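Local structure of CghA (Chaetomium globosum, 6KBC) at residues L343-A348 / S365-E370. The protein belongs to the Diels-Alderase family of two-domain, calycin-like beta proteins and holds the ligand WK1 in a pocket of this model. Numbering follows the deposited sequence.
Sequences LRHHQA and SGFVVE
Phe367 and His345 lie ring on ring: the centroids are 3.5 Å apart and the planes diverge by only 7°, a face-to-face stack in which CG of His345 sits over the middle of the phenyl ring. Both side chains rise from the same face of the sheet, and their matching first torsions, with CG anti to the carbonyl carbon (chi1 near -65° in both), turn the rings so that they lie flat on each other. The imidazole is fixed in its rotation as well, since ND1 bonds to the carbonyl of Leu314 and NE2 to the carboxylate of Glu390; CG1 of Val369 meets its edge, 4.0 Å from CD2. Just past this stack the antiparallel pairing slips by one residue in a classic beta bulge: O of Val368 accepts from N of His346 at 2.8 Å and from N of Gln347 at 3.1 Å, the second donor tilted 17° from the carbonyl plane. The bulge falls where strand 338-346 gives way to strand 348-353, both paired with strand 363-375 in the calycin-like C-terminal domain. N of Val368 returns a bond to O of Gln347, while Arg344 and Glu370 exchange two backbone bonds. On the face opposite the stack, the extended Glu370 chain carries OE2 to His383 and OE1 to a water 3.0 Å away, which also makes a weak bond to ND1 of His346.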
ATOM      1  N   LEU A 343      11.600  -6.252 -10.756  1.00 16.10           N
ATOM      2  CA  LEU A 343      10.152  -6.383 -10.744  1.00 19.34           C
ATOM      3  C   LEU A 343       9.681  -5.864 -12.091  1.00 22.31           C
ATOM      4  O   LEU A 343       9.644  -4.650 -12.312  1.00 19.60           O
ATOM      5  CB  LEU A 343       9.538  -5.595  -9.598  1.00 18.08           C
ATOM      6  CG  LEU A 343       9.585  -6.270  -8.218  1.00 21.93           C
ATOM      7  CD1 LEU A 343      10.995  -6.478  -7.746  1.00 22.90           C
ATOM      8  CD2 LEU A 343       8.861  -5.367  -7.271  1.00 25.61           C
ATOM      9  N   ARG A 344       9.348  -6.767 -13.003  1.00 19.11           N
ATOM     10  CA  ARG A 344       9.058  -6.358 -14.369  1.00 20.87           C
ATOM     11  C   ARG A 344       7.564  -6.408 -14.611  1.00 21.15           C
ATOM     12  O   ARG A 344       6.895  -7.366 -14.212  1.00 19.25           O
ATOM     13  CB  ARG A 344       9.831  -7.208 -15.383  1.00 20.04           C
ATOM     14  CG  ARG A 344      11.323  -6.976 -15.214  1.00 22.88           C
ATOM     15  CD  ARG A 344      12.176  -7.822 -16.146  1.00 23.80           C
ATOM     16  NE  ARG A 344      13.582  -7.487 -15.959  1.00 21.25           N
ATOM     17  CZ  ARG A 344      14.199  -6.491 -16.587  1.00 26.83           C
ATOM     18  NH1 ARG A 344      13.528  -5.724 -17.450  1.00 22.20           N
ATOM     19  NH2 ARG A 344      15.485  -6.256 -16.348  1.00 25.27           N
ATOM     20  N   HIS A 345       7.053  -5.352 -15.252  1.00 19.59           N
ATOM     21  CA  HIS A 345       5.628  -5.203 -15.511  1.00 19.70           C
ATOM     22  C   HIS A 345       5.113  -6.365 -16.345  1.00 22.99           C
ATOM     23  O   HIS A 345       5.498  -6.514 -17.512  1.00 20.97           O
ATOM     24  CB  HIS A 345       5.355  -3.895 -16.247  1.00 20.25           C
ATOM     25  CG  HIS A 345       5.744  -2.675 -15.465  1.00 19.11           C
ATOM     26  ND1 HIS A 345       6.071  -1.480 -16.069  1.00 18.69           N
ATOM     27  CD2 HIS A 345       5.842  -2.467 -14.130  1.00 19.66           C
ATOM     28  CE1 HIS A 345       6.366  -0.588 -15.138  1.00 20.18           C
ATOM     29  NE2 HIS A 345       6.220  -1.157 -13.951  1.00 20.60           N
ATOM     30  N   HIS A 346       4.236  -7.172 -15.754  1.00 21.91           N
ATOM     31  CA  HIS A 346       3.673  -8.335 -16.416  1.00 21.46           C
ATOM     32  C   HIS A 346       2.256  -8.097 -16.902  1.00 22.82           C
ATOM     33  O   HIS A 346       1.916  -8.485 -18.018  1.00 23.35           O
ATOM     34  CB  HIS A 346       3.697  -9.547 -15.475  1.00 24.62           C
ATOM     35  CG  HIS A 346       3.106 -10.774 -16.088  1.00 24.69           C
ATOM     36  ND1 HIS A 346       3.789 -11.549 -17.001  1.00 27.07           N
ATOM     37  CD2 HIS A 346       1.882 -11.341 -15.951  1.00 25.66           C
ATOM     38  CE1 HIS A 346       3.014 -12.545 -17.393  1.00 30.41           C
ATOM     39  NE2 HIS A 346       1.853 -12.445 -16.767  1.00 29.87           N
ATOM     40  N   GLN A 347       1.428  -7.444 -16.100  1.00 20.98           N
ATOM     41  CA  GLN A 347       0.055  -7.171 -16.482  1.00 23.26           C
ATOM     42  C   GLN A 347      -0.277  -5.757 -16.072  1.00 20.92           C
ATOM     43  O   GLN A 347      -0.056  -5.382 -14.918  1.00 20.77           O
ATOM     44  CB  GLN A 347      -0.944  -8.146 -15.821  1.00 22.81           C
ATOM     45  CG  GLN A 347      -2.375  -7.875 -16.262  1.00 22.59           C
ATOM     46  CD  GLN A 347      -3.405  -8.775 -15.584  1.00 28.71           C
ATOM     47  OE1 GLN A 347      -3.062  -9.710 -14.849  1.00 23.41           O
ATOM     48  NE2 GLN A 347      -4.679  -8.479 -15.824  1.00 26.51           N
ATOM     49  N   ALA A 348      -0.831  -4.998 -17.010  1.00 21.81           N
ATOM     50  CA  ALA A 348      -1.305  -3.650 -16.730  1.00 25.05           C
ATOM     51  C   ALA A 348      -2.591  -3.736 -15.925  1.00 26.15           C
ATOM     52  O   ALA A 348      -3.608  -4.229 -16.414  1.00 26.43           O
ATOM     53  CB  ALA A 348      -1.542  -2.891 -18.031  1.00 22.66           C
ATOM     54  N   SER A 365      -0.095   4.233 -12.157  1.00 21.82           N
ATOM     55  CA  SER A 365      -0.191   2.962 -12.849  1.00 18.61           C
ATOM     56  C   SER A 365       0.027   1.839 -11.853  1.00 23.54           C
ATOM     57  O   SER A 365       0.946   1.892 -11.026  1.00 22.77           O
ATOM     58  CB  SER A 365       0.824   2.841 -13.977  1.00 21.10           C
ATOM     59  OG  SER A 365       0.743   3.953 -14.854  1.00 23.75           O
ATOM     60  N   GLY A 366      -0.813   0.822 -11.945  1.00 22.55           N
ATOM     61  CA  GLY A 366      -0.664  -0.386 -11.151  1.00 18.30           C
ATOM     62  C   GLY A 366      -0.299  -1.523 -12.088  1.00 20.82           C
ATOM     63  O   GLY A 366      -0.775  -1.576 -13.231  1.00 22.15           O
ATOM     64  N   PHE A 367       0.530  -2.430 -11.591  1.00 19.62           N
ATOM     65  CA  PHE A 367       0.978  -3.578 -12.358  1.00 20.76           C
ATOM     66  C   PHE A 367       1.040  -4.804 -11.462  1.00 20.60           C
ATOM     67  O   PHE A 367       1.401  -4.717 -10.283  1.00 20.07           O
ATOM     68  CB  PHE A 367       2.374  -3.385 -12.939  1.00 17.71           C
ATOM     69  CG  PHE A 367       2.454  -2.329 -13.987  1.00 19.44           C
ATOM     70  CD1 PHE A 367       2.181  -2.634 -15.309  1.00 20.23           C
ATOM     71  CD2 PHE A 367       2.794  -1.025 -13.644  1.00 19.35           C
ATOM     72  CE1 PHE A 367       2.271  -1.639 -16.291  1.00 22.21           C
ATOM     73  CE2 PHE A 367       2.883  -0.033 -14.625  1.00 19.57           C
ATOM     74  CZ  PHE A 367       2.622  -0.345 -15.933  1.00 19.65           C
ATOM     75  N   VAL A 368       0.731  -5.951 -12.050  1.00 20.75           N
ATOM     76  CA  VAL A 368       1.243  -7.217 -11.538  1.00 20.33           C
ATOM     77  C   VAL A 368       2.641  -7.388 -12.107  1.00 20.16           C
ATOM     78  O   VAL A 368       2.848  -7.230 -13.316  1.00 21.39           O
ATOM     79  CB  VAL A 368       0.334  -8.383 -11.951  1.00 19.58           C
ATOM     80  CG1 VAL A 368       0.947  -9.711 -11.506  1.00 23.48           C
ATOM     81  CG2 VAL A 368      -1.076  -8.195 -11.400  1.00 20.36           C
ATOM     82  N   VAL A 369       3.612  -7.683 -11.252  1.00 18.37           N
ATOM     83  CA  VAL A 369       4.990  -7.746 -11.710  1.00 18.95           C
ATOM     84  C   VAL A 369       5.501  -9.165 -11.548  1.00 20.83           C
ATOM     85  O   VAL A 369       5.160  -9.863 -10.593  1.00 20.01           O
ATOM     86  CB  VAL A 369       5.906  -6.758 -10.953  1.00 19.62           C
ATOM     87  CG1 VAL A 369       5.575  -5.308 -11.361  1.00 16.68           C
ATOM     88  CG2 VAL A 369       5.730  -6.952  -9.444  1.00 18.79           C
ATOM     89  N   GLU A 370       6.355  -9.576 -12.473  1.00 21.68           N
ATOM     90  CA  GLU A 370       7.139 -10.785 -12.300  1.00 22.15           C
ATOM     91  C   GLU A 370       8.447 -10.403 -11.619  1.00 22.86           C
ATOM     92  O   GLU A 370       9.073  -9.399 -11.973  1.00 21.59           O
ATOM     93  CB  GLU A 370       7.414 -11.438 -13.650  1.00 24.31           C
ATOM     94  CG  GLU A 370       7.965 -12.846 -13.553  1.00 28.00           C
ATOM     95  CD  GLU A 370       7.935 -13.544 -14.906  1.00 36.04           C
ATOM     96  OE1 GLU A 370       7.497 -12.904 -15.893  1.00 35.36           O
ATOM     97  OE2 GLU A 370       8.296 -14.735 -14.972  1.00 37.07           O
TER
HETATM   98  O   HOH W   1       6.829 -10.267 -17.178  1.00 36.74           O